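Local coordinates for protein 5-oxopent-3-ene-1,2,5-tricarboxylate decarboxylase (Exiguobacterium antarcticum B7, PDB 6IYM) that belongs to the fumarylacetoacetate hydrolase family, a group of metal-dependent enzymes, and binds a magnesium ion, at residues S102-P107 / C178-V183; A128-T133 / G234-T239. One frame throughout, in Å; residues are numbered along the deposited sequence.

Interaction 1. Residues S102-P107 / C178-V183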
ATOM      1  N   SER A 102       3.281   4.246  -6.870  1.00 37.53           N
ATOM      2  CA  SER A 102       3.239   5.326  -7.881  1.00 42.35           C
ATOM      3  C   SER A 102       4.235   6.453  -7.505  1.00 43.93           C
ATOM      4  O   SER A 102       4.550   7.227  -8.393  1.00 40.23           O
ATOM      5  CB  SER A 102       1.836   5.840  -8.013  1.00 36.96           C
ATOM      6  OG  SER A 102       1.367   6.376  -6.767  1.00 38.83           O
ATOM      7  N   SER A 103       4.699   6.565  -6.244  1.00 43.79           N
ATOM      8  CA  SER A 103       5.611   7.668  -5.790  1.00 38.41           C
ATOM      9  C   SER A 103       7.084   7.339  -6.033  1.00 38.16           C
ATOM     10  O   SER A 103       7.909   8.286  -5.969  1.00 41.49           O
ATOM     11  CB  SER A 103       5.381   8.061  -4.359  1.00 39.52           C
ATOM     12  OG  SER A 103       5.867   7.076  -3.459  1.00 40.78           O
ATOM     13  N   ILE A 104       7.405   6.091  -6.365  1.00 39.68           N
ATOM     14  CA  ILE A 104       8.799   5.595  -6.566  1.00 38.99           C
ATOM     15  C   ILE A 104       9.429   6.267  -7.786  1.00 41.53           C
ATOM     16  O   ILE A 104       8.781   6.350  -8.803  1.00 42.98           O
ATOM     17  CB  ILE A 104       8.810   4.076  -6.746  1.00 45.49           C
ATOM     18  CG1 ILE A 104       8.381   3.339  -5.468  1.00 55.53           C
ATOM     19  CG2 ILE A 104      10.163   3.624  -7.269  1.00 48.33           C
ATOM     20  CD1 ILE A 104       9.336   3.474  -4.321  1.00 54.19           C
ATOM     21  N   VAL A 105      10.676   6.700  -7.644  1.00 37.78           N
ATOM     22  CA  VAL A 105      11.585   7.057  -8.761  1.00 38.52           C
ATOM     23  C   VAL A 105      12.926   6.447  -8.402  1.00 35.60           C
ATOM     24  O   VAL A 105      13.127   6.109  -7.224  1.00 35.08           O
ATOM     25  CB  VAL A 105      11.669   8.585  -8.970  1.00 40.35           C
ATOM     26  CG1 VAL A 105      10.299   9.194  -9.250  1.00 37.99           C
ATOM     27  CG2 VAL A 105      12.322   9.308  -7.797  1.00 40.71           C
ATOM     28  N   GLY A 106      13.818   6.352  -9.377  1.00 37.24           N
ATOM     29  CA  GLY A 106      15.125   5.700  -9.218  1.00 39.75           C
ATOM     30  C   GLY A 106      16.239   6.726  -9.093  1.00 39.07           C
ATOM     31  O   GLY A 106      15.993   7.924  -9.039  1.00 39.12           O
ATOM     32  N   PRO A 107      17.506   6.284  -9.056  1.00 39.08           N
ATOM     33  CA  PRO A 107      18.624   7.210  -8.931  1.00 40.43           C
ATOM     34  C   PRO A 107      18.623   8.326 -10.000  1.00 45.08           C
ATOM     35  O   PRO A 107      18.323   8.054 -11.158  1.00 44.01           O
ATOM     36  CB  PRO A 107      19.836   6.283  -9.050  1.00 40.81           C
ATOM     37  CG  PRO A 107      19.339   4.960  -8.563  1.00 40.89           C
ATOM     38  CD  PRO A 107      17.913   4.878  -9.072  1.00 40.30           C
ATOM     39  N   CYS A 178       9.245   9.111  -3.550  1.00 37.13           N
ATOM     40  CA  CYS A 178       9.966   7.926  -3.011  1.00 35.13           C
ATOM     41  C   CYS A 178      11.140   7.511  -3.895  1.00 38.28           C
ATOM     42  O   CYS A 178      11.140   6.427  -4.483  1.00 40.36           O
ATOM     43  CB  CYS A 178       8.992   6.772  -2.769  1.00 38.57           C
ATOM     44  SG  CYS A 178       9.652   5.557  -1.604  1.00 39.35           S
ATOM     45  N   PRO A 179      12.241   8.302  -3.930  1.00 39.59           N
ATOM     46  CA  PRO A 179      13.530   7.818  -4.401  1.00 37.09           C
ATOM     47  C   PRO A 179      13.880   6.499  -3.729  1.00 37.40           C
ATOM     48  O   PRO A 179      13.715   6.391  -2.518  1.00 36.94           O
ATOM     49  CB  PRO A 179      14.529   8.873  -3.916  1.00 38.55           C
ATOM     50  CG  PRO A 179      13.703  10.140  -3.960  1.00 39.54           C
ATOM     51  CD  PRO A 179      12.323   9.708  -3.510  1.00 40.64           C
ATOM     52  N   PHE A 180      14.359   5.554  -4.526  1.00 36.21           N
ATOM     53  CA  PHE A 180      14.647   4.174  -4.102  1.00 36.81           C
ATOM     54  C   PHE A 180      15.851   3.683  -4.890  1.00 36.81           C
ATOM     55  O   PHE A 180      15.780   3.659  -6.106  1.00 35.53           O
ATOM     56  CB  PHE A 180      13.388   3.334  -4.309  1.00 38.54           C
ATOM     57  CG  PHE A 180      13.536   1.851  -4.082  1.00 37.87           C
ATOM     58  CD1 PHE A 180      14.187   1.369  -2.966  1.00 38.15           C
ATOM     59  CD2 PHE A 180      12.851   0.942  -4.884  1.00 41.04           C
ATOM     60  CE1 PHE A 180      14.263   0.004  -2.739  1.00 43.33           C
ATOM     61  CE2 PHE A 180      12.894  -0.423  -4.632  1.00 34.52           C
ATOM     62  CZ  PHE A 180      13.637  -0.894  -3.587  1.00 41.99           C
ATOM     63  N   GLY A 181      16.922   3.295  -4.209  1.00 37.10           N
ATOM     64  CA  GLY A 181      18.096   2.695  -4.863  1.00 39.83           C
ATOM     65  C   GLY A 181      19.364   3.060  -4.120  1.00 40.37           C
ATOM     66  O   GLY A 181      19.270   3.430  -2.943  1.00 44.62           O
ATOM     67  N   PRO A 182      20.547   3.046  -4.780  1.00 41.68           N
ATOM     68  CA  PRO A 182      20.690   2.661  -6.188  1.00 41.66           C
ATOM     69  C   PRO A 182      20.820   1.154  -6.438  1.00 41.53           C
ATOM     70  O   PRO A 182      20.736   0.720  -7.549  1.00 42.28           O
ATOM     71  CB  PRO A 182      22.028   3.256  -6.618  1.00 40.20           C
ATOM     72  CG  PRO A 182      22.837   3.338  -5.324  1.00 39.66           C
ATOM     73  CD  PRO A 182      21.829   3.491  -4.200  1.00 44.17           C
ATOM     74  N   VAL A 183      21.120   0.419  -5.389  1.00 41.84           N
ATOM     75  CA  VAL A 183      21.483  -1.019  -5.452  1.00 43.11           C
ATOM     76  C   VAL A 183      20.896  -1.646  -4.189  1.00 42.94           C
ATOM     77  O   VAL A 183      20.543  -0.901  -3.250  1.00 45.59           O
ATOM     78  CB  VAL A 183      23.014  -1.220  -5.543  1.00 42.38           C
ATOM     79  CG1 VAL A 183      23.664  -0.318  -6.575  1.00 45.13           C
ATOM     80  CG2 VAL A 183      23.724  -1.025  -4.216  1.00 49.17           C
TER
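I104 and C178 form the tight part of this parallel strand pairing. I104 CD1 lies 3.4 Å from C178 SG. Chi2 of I104 (-67°) turns the end of the side chain back toward C178, and the same methyl also meets F180 CB, 4.1 Å away. S103 OG packs against C178 CB at 3.2 Å, while its hydrogen bond goes to A100 O. I153 of strand 147-158 touches both C178 and F180.

The face with V105 and P179 is looser: V105 CG2 and P179 CG are 4.2 Å apart. L271 and N273 of strand 269-276 pack on P179 there. I104 and V105 are both partly exposed, while C178 and P179 are buried.

At the far end is a close, buried contact. The rings of P107 and P182 cross at about a right angle, with P107 CG 3.7 Å from P182 CB.

Backbone bonds join the two segments. C178 N gives to S103 O at 2.9 Å, and V105 N gives to C178 O at 3.2 Å. The bond from F180 N to V105 O is weak. P107 has no N-H to offer F180 O, so the conventional ladder goes no further than F180 N. The contact joins short strand 104-105 to strand 178-186 in the large mixed sheet of the fumarylacetoacetate hydrolase-type domain. Its chemistry implies a pairing held by a few backbone bonds, C-H...O contacts and apolar packing.

Interaction 2. Residues A128-T133 / G234-T239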
ATOM      1  N   ALA A 128      16.465   0.986   3.985  1.00 36.73           N
ATOM      2  CA  ALA A 128      15.328   0.180   3.521  1.00 37.61           C
ATOM      3  C   ALA A 128      15.670  -1.292   3.703  1.00 38.93           C
ATOM      4  O   ALA A 128      16.713  -1.697   3.187  1.00 42.03           O
ATOM      5  CB  ALA A 128      15.054   0.464   2.075  1.00 39.06           C
ATOM      6  N   ILE A 129      14.821  -2.046   4.406  1.00 43.98           N
ATOM      7  CA  ILE A 129      14.858  -3.544   4.423  1.00 40.29           C
ATOM      8  C   ILE A 129      14.118  -4.100   3.197  1.00 38.29           C
ATOM      9  O   ILE A 129      12.929  -3.756   2.997  1.00 42.62           O
ATOM     10  CB  ILE A 129      14.226  -4.102   5.711  1.00 41.04           C
ATOM     11  CG1 ILE A 129      14.841  -3.497   6.974  1.00 41.74           C
ATOM     12  CG2 ILE A 129      14.289  -5.624   5.715  1.00 38.56           C
ATOM     13  CD1 ILE A 129      13.992  -3.729   8.220  1.00 43.85           C
ATOM     14  N   ILE A 130      14.756  -5.003   2.460  1.00 39.16           N
ATOM     15  CA  ILE A 130      14.154  -5.735   1.314  1.00 41.48           C
ATOM     16  C   ILE A 130      13.823  -7.174   1.737  1.00 39.89           C
ATOM     17  O   ILE A 130      14.743  -7.940   1.977  1.00 43.31           O
ATOM     18  CB  ILE A 130      15.110  -5.713   0.123  1.00 42.84           C
ATOM     19  CG1 ILE A 130      15.588  -4.294  -0.194  1.00 45.61           C
ATOM     20  CG2 ILE A 130      14.446  -6.366  -1.073  1.00 43.78           C
ATOM     21  CD1 ILE A 130      14.511  -3.419  -0.771  1.00 48.23           C
ATOM     22  N   ILE A 131      12.545  -7.538   1.782  1.00 42.79           N
ATOM     23  CA  ILE A 131      12.083  -8.877   2.274  1.00 39.50           C
ATOM     24  C   ILE A 131      12.290  -9.854   1.121  1.00 42.93           C
ATOM     25  O   ILE A 131      11.974  -9.481  -0.028  1.00 39.32           O
ATOM     26  CB  ILE A 131      10.622  -8.807   2.749  1.00 41.92           C
ATOM     27  CG1 ILE A 131      10.449  -7.804   3.889  1.00 42.77           C
ATOM     28  CG2 ILE A 131      10.070 -10.181   3.103  1.00 40.55           C
ATOM     29  CD1 ILE A 131      11.150  -8.197   5.167  1.00 45.88           C
ATOM     30  N   GLY A 132      12.876 -11.016   1.409  1.00 42.70           N
ATOM     31  CA  GLY A 132      13.220 -12.013   0.383  1.00 44.79           C
ATOM     32  C   GLY A 132      12.320 -13.237   0.459  1.00 43.19           C
ATOM     33  O   GLY A 132      12.241 -13.966  -0.533  1.00 47.62           O
ATOM     34  N   THR A 133      11.680 -13.469   1.596  1.00 42.24           N
ATOM     35  CA  THR A 133      10.842 -14.677   1.838  1.00 53.87           C
ATOM     36  C   THR A 133       9.603 -14.258   2.646  1.00 49.14           C
ATOM     37  O   THR A 133       9.743 -13.582   3.683  1.00 49.00           O
ATOM     38  CB  THR A 133      11.651 -15.838   2.451  1.00 53.79           C
ATOM     39  OG1 THR A 133      12.121 -15.521   3.760  1.00 62.87           O
ATOM     40  CG2 THR A 133      12.853 -16.222   1.621  1.00 52.81           C
ATOM     41  N   GLY A 234       9.744  -9.141  -1.564  1.00 41.70           N
ATOM     42  CA  GLY A 234       9.819  -7.862  -2.295  1.00 42.42           C
ATOM     43  C   GLY A 234       9.206  -6.710  -1.531  1.00 40.11           C
ATOM     44  O   GLY A 234       9.217  -5.565  -2.074  1.00 46.51           O
ATOM     45  N   ASP A 235       8.660  -6.953  -0.336  1.00 41.07           N
ATOM     46  CA  ASP A 235       8.297  -5.841   0.588  1.00 39.48           C
ATOM     47  C   ASP A 235       9.522  -4.945   0.838  1.00 39.94           C
ATOM     48  O   ASP A 235      10.655  -5.481   0.963  1.00 40.43           O
ATOM     49  CB  ASP A 235       7.786  -6.354   1.927  1.00 46.05           C
ATOM     50  CG  ASP A 235       6.280  -6.437   2.022  1.00 49.49           C
ATOM     51  OD1 ASP A 235       5.601  -5.762   1.218  1.00 52.44           O
ATOM     52  OD2 ASP A 235       5.803  -7.173   2.911  1.00 54.35           O
ATOM     53  N   VAL A 236       9.293  -3.634   0.920  1.00 41.43           N
ATOM     54  CA  VAL A 236      10.315  -2.596   1.245  1.00 43.23           C
ATOM     55  C   VAL A 236       9.906  -1.946   2.568  1.00 42.07           C
ATOM     56  O   VAL A 236       8.834  -1.326   2.635  1.00 39.28           O
ATOM     57  CB  VAL A 236      10.457  -1.539   0.133  1.00 41.73           C
ATOM     58  CG1 VAL A 236      11.546  -0.516   0.440  1.00 43.48           C
ATOM     59  CG2 VAL A 236      10.723  -2.170  -1.218  1.00 40.12           C
ATOM     60  N   ILE A 237      10.740  -2.052   3.592  1.00 39.47           N
ATOM     61  CA  ILE A 237      10.436  -1.410   4.894  1.00 35.97           C
ATOM     62  C   ILE A 237      11.433  -0.275   5.101  1.00 39.68           C
ATOM     63  O   ILE A 237      12.666  -0.560   5.228  1.00 38.38           O
ATOM     64  CB  ILE A 237      10.441  -2.463   6.019  1.00 36.17           C
ATOM     65  CG1 ILE A 237       9.569  -3.657   5.641  1.00 41.42           C
ATOM     66  CG2 ILE A 237       9.992  -1.837   7.335  1.00 38.05           C
ATOM     67  CD1 ILE A 237       9.588  -4.788   6.629  1.00 45.27           C
ATOM     68  N   ALA A 238      10.928   0.953   5.183  1.00 41.64           N
ATOM     69  CA  ALA A 238      11.737   2.157   5.438  1.00 40.90           C
ATOM     70  C   ALA A 238      11.853   2.326   6.961  1.00 41.92           C
ATOM     71  O   ALA A 238      10.821   2.463   7.581  1.00 42.92           O
ATOM     72  CB  ALA A 238      11.108   3.334   4.768  1.00 41.04           C
ATOM     73  N   THR A 239      13.074   2.323   7.530  1.00 38.36           N
ATOM     74  CA  THR A 239      13.303   2.071   8.979  1.00 39.70           C
ATOM     75  C   THR A 239      13.455   3.368   9.769  1.00 39.43           C
ATOM     76  O   THR A 239      13.890   3.277  10.936  1.00 44.97           O
ATOM     77  CB  THR A 239      14.480   1.118   9.208  1.00 39.78           C
ATOM     78  OG1 THR A 239      15.643   1.692   8.626  1.00 41.24           O
ATOM     79  CG2 THR A 239      14.250  -0.249   8.593  1.00 40.96           C
TER
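I129, I131 and I237 form the apolar centre, on one face of an antiparallel strand pair. I129 CB and I237 CB face each other at 4.1 Å. I131 CD1 meets I237 CD1 at 4.0 Å, the two side chains meeting at a slant. I131 CG1, anti to its own carbonyl carbon (chi1 -60°), runs alongside the D235 side chain and comes 3.6 Å from D235 CB. At the other end T239 CG2 presses on I129 CD1 at 3.5 Å, with the side chains at about a right angle. Helix 218-225 covers this face, with V218 on I129, L222 on I131 and I221 on I237.

The opposite face carries A128, I130 and V236. The two methyls of V236 divide the work: CG1 meets A128 CB, and CG2 meets I130 CD1 at 4.0 Å. I130 and V236 lie side by side and point the same way.

Between the faces run the backbone bonds. I129 and I237 exchange a pair of them. I131 N gives a nearly straight bond to D235 O at 2.9 Å (174°). G234 N closes the ladder on I131 O at 2.7 Å.

The two ends of 234-239 are polar, though buried. At one end D235 OD1 forms a salt bridge with R70, and D235 OD2 accepts from E232 N, so both carboxylate oxygens are held. At the other, T239 OG1 bonds to L127 O. Strand 121-131 also carries E124 and E126, which bind the magnesium ion with D155. The arrangement is an antiparallel strand pair in the central mixed sheet of a fumarylacetoacetate hydrolase-type domain, with the T239 side chain about 9 Å from the magnesium ion.

Overall arrangement
After its N-terminal strands and strands 72-75 and 96-99, the chain reaches 102-107, then 128-133, 178-183 and last 234-239. Interaction 1 closes a loop of 70 residues, and interaction 2 closes one of 100. The two loops cross, because 128-133 lies inside the first and 178-183 inside the second. Both contacts belong to the same mixed sheet. Strand 147-158 links them, pairing with 121-131 on one edge and with 178-186 on the other. The contacts also touch directly: F180 CZ of interaction 1 packs on I130 CD1 of interaction 2 at 3.9 Å and reaches V236. Short strands 104-105 and 236-238 are thereby tied to the longer strands.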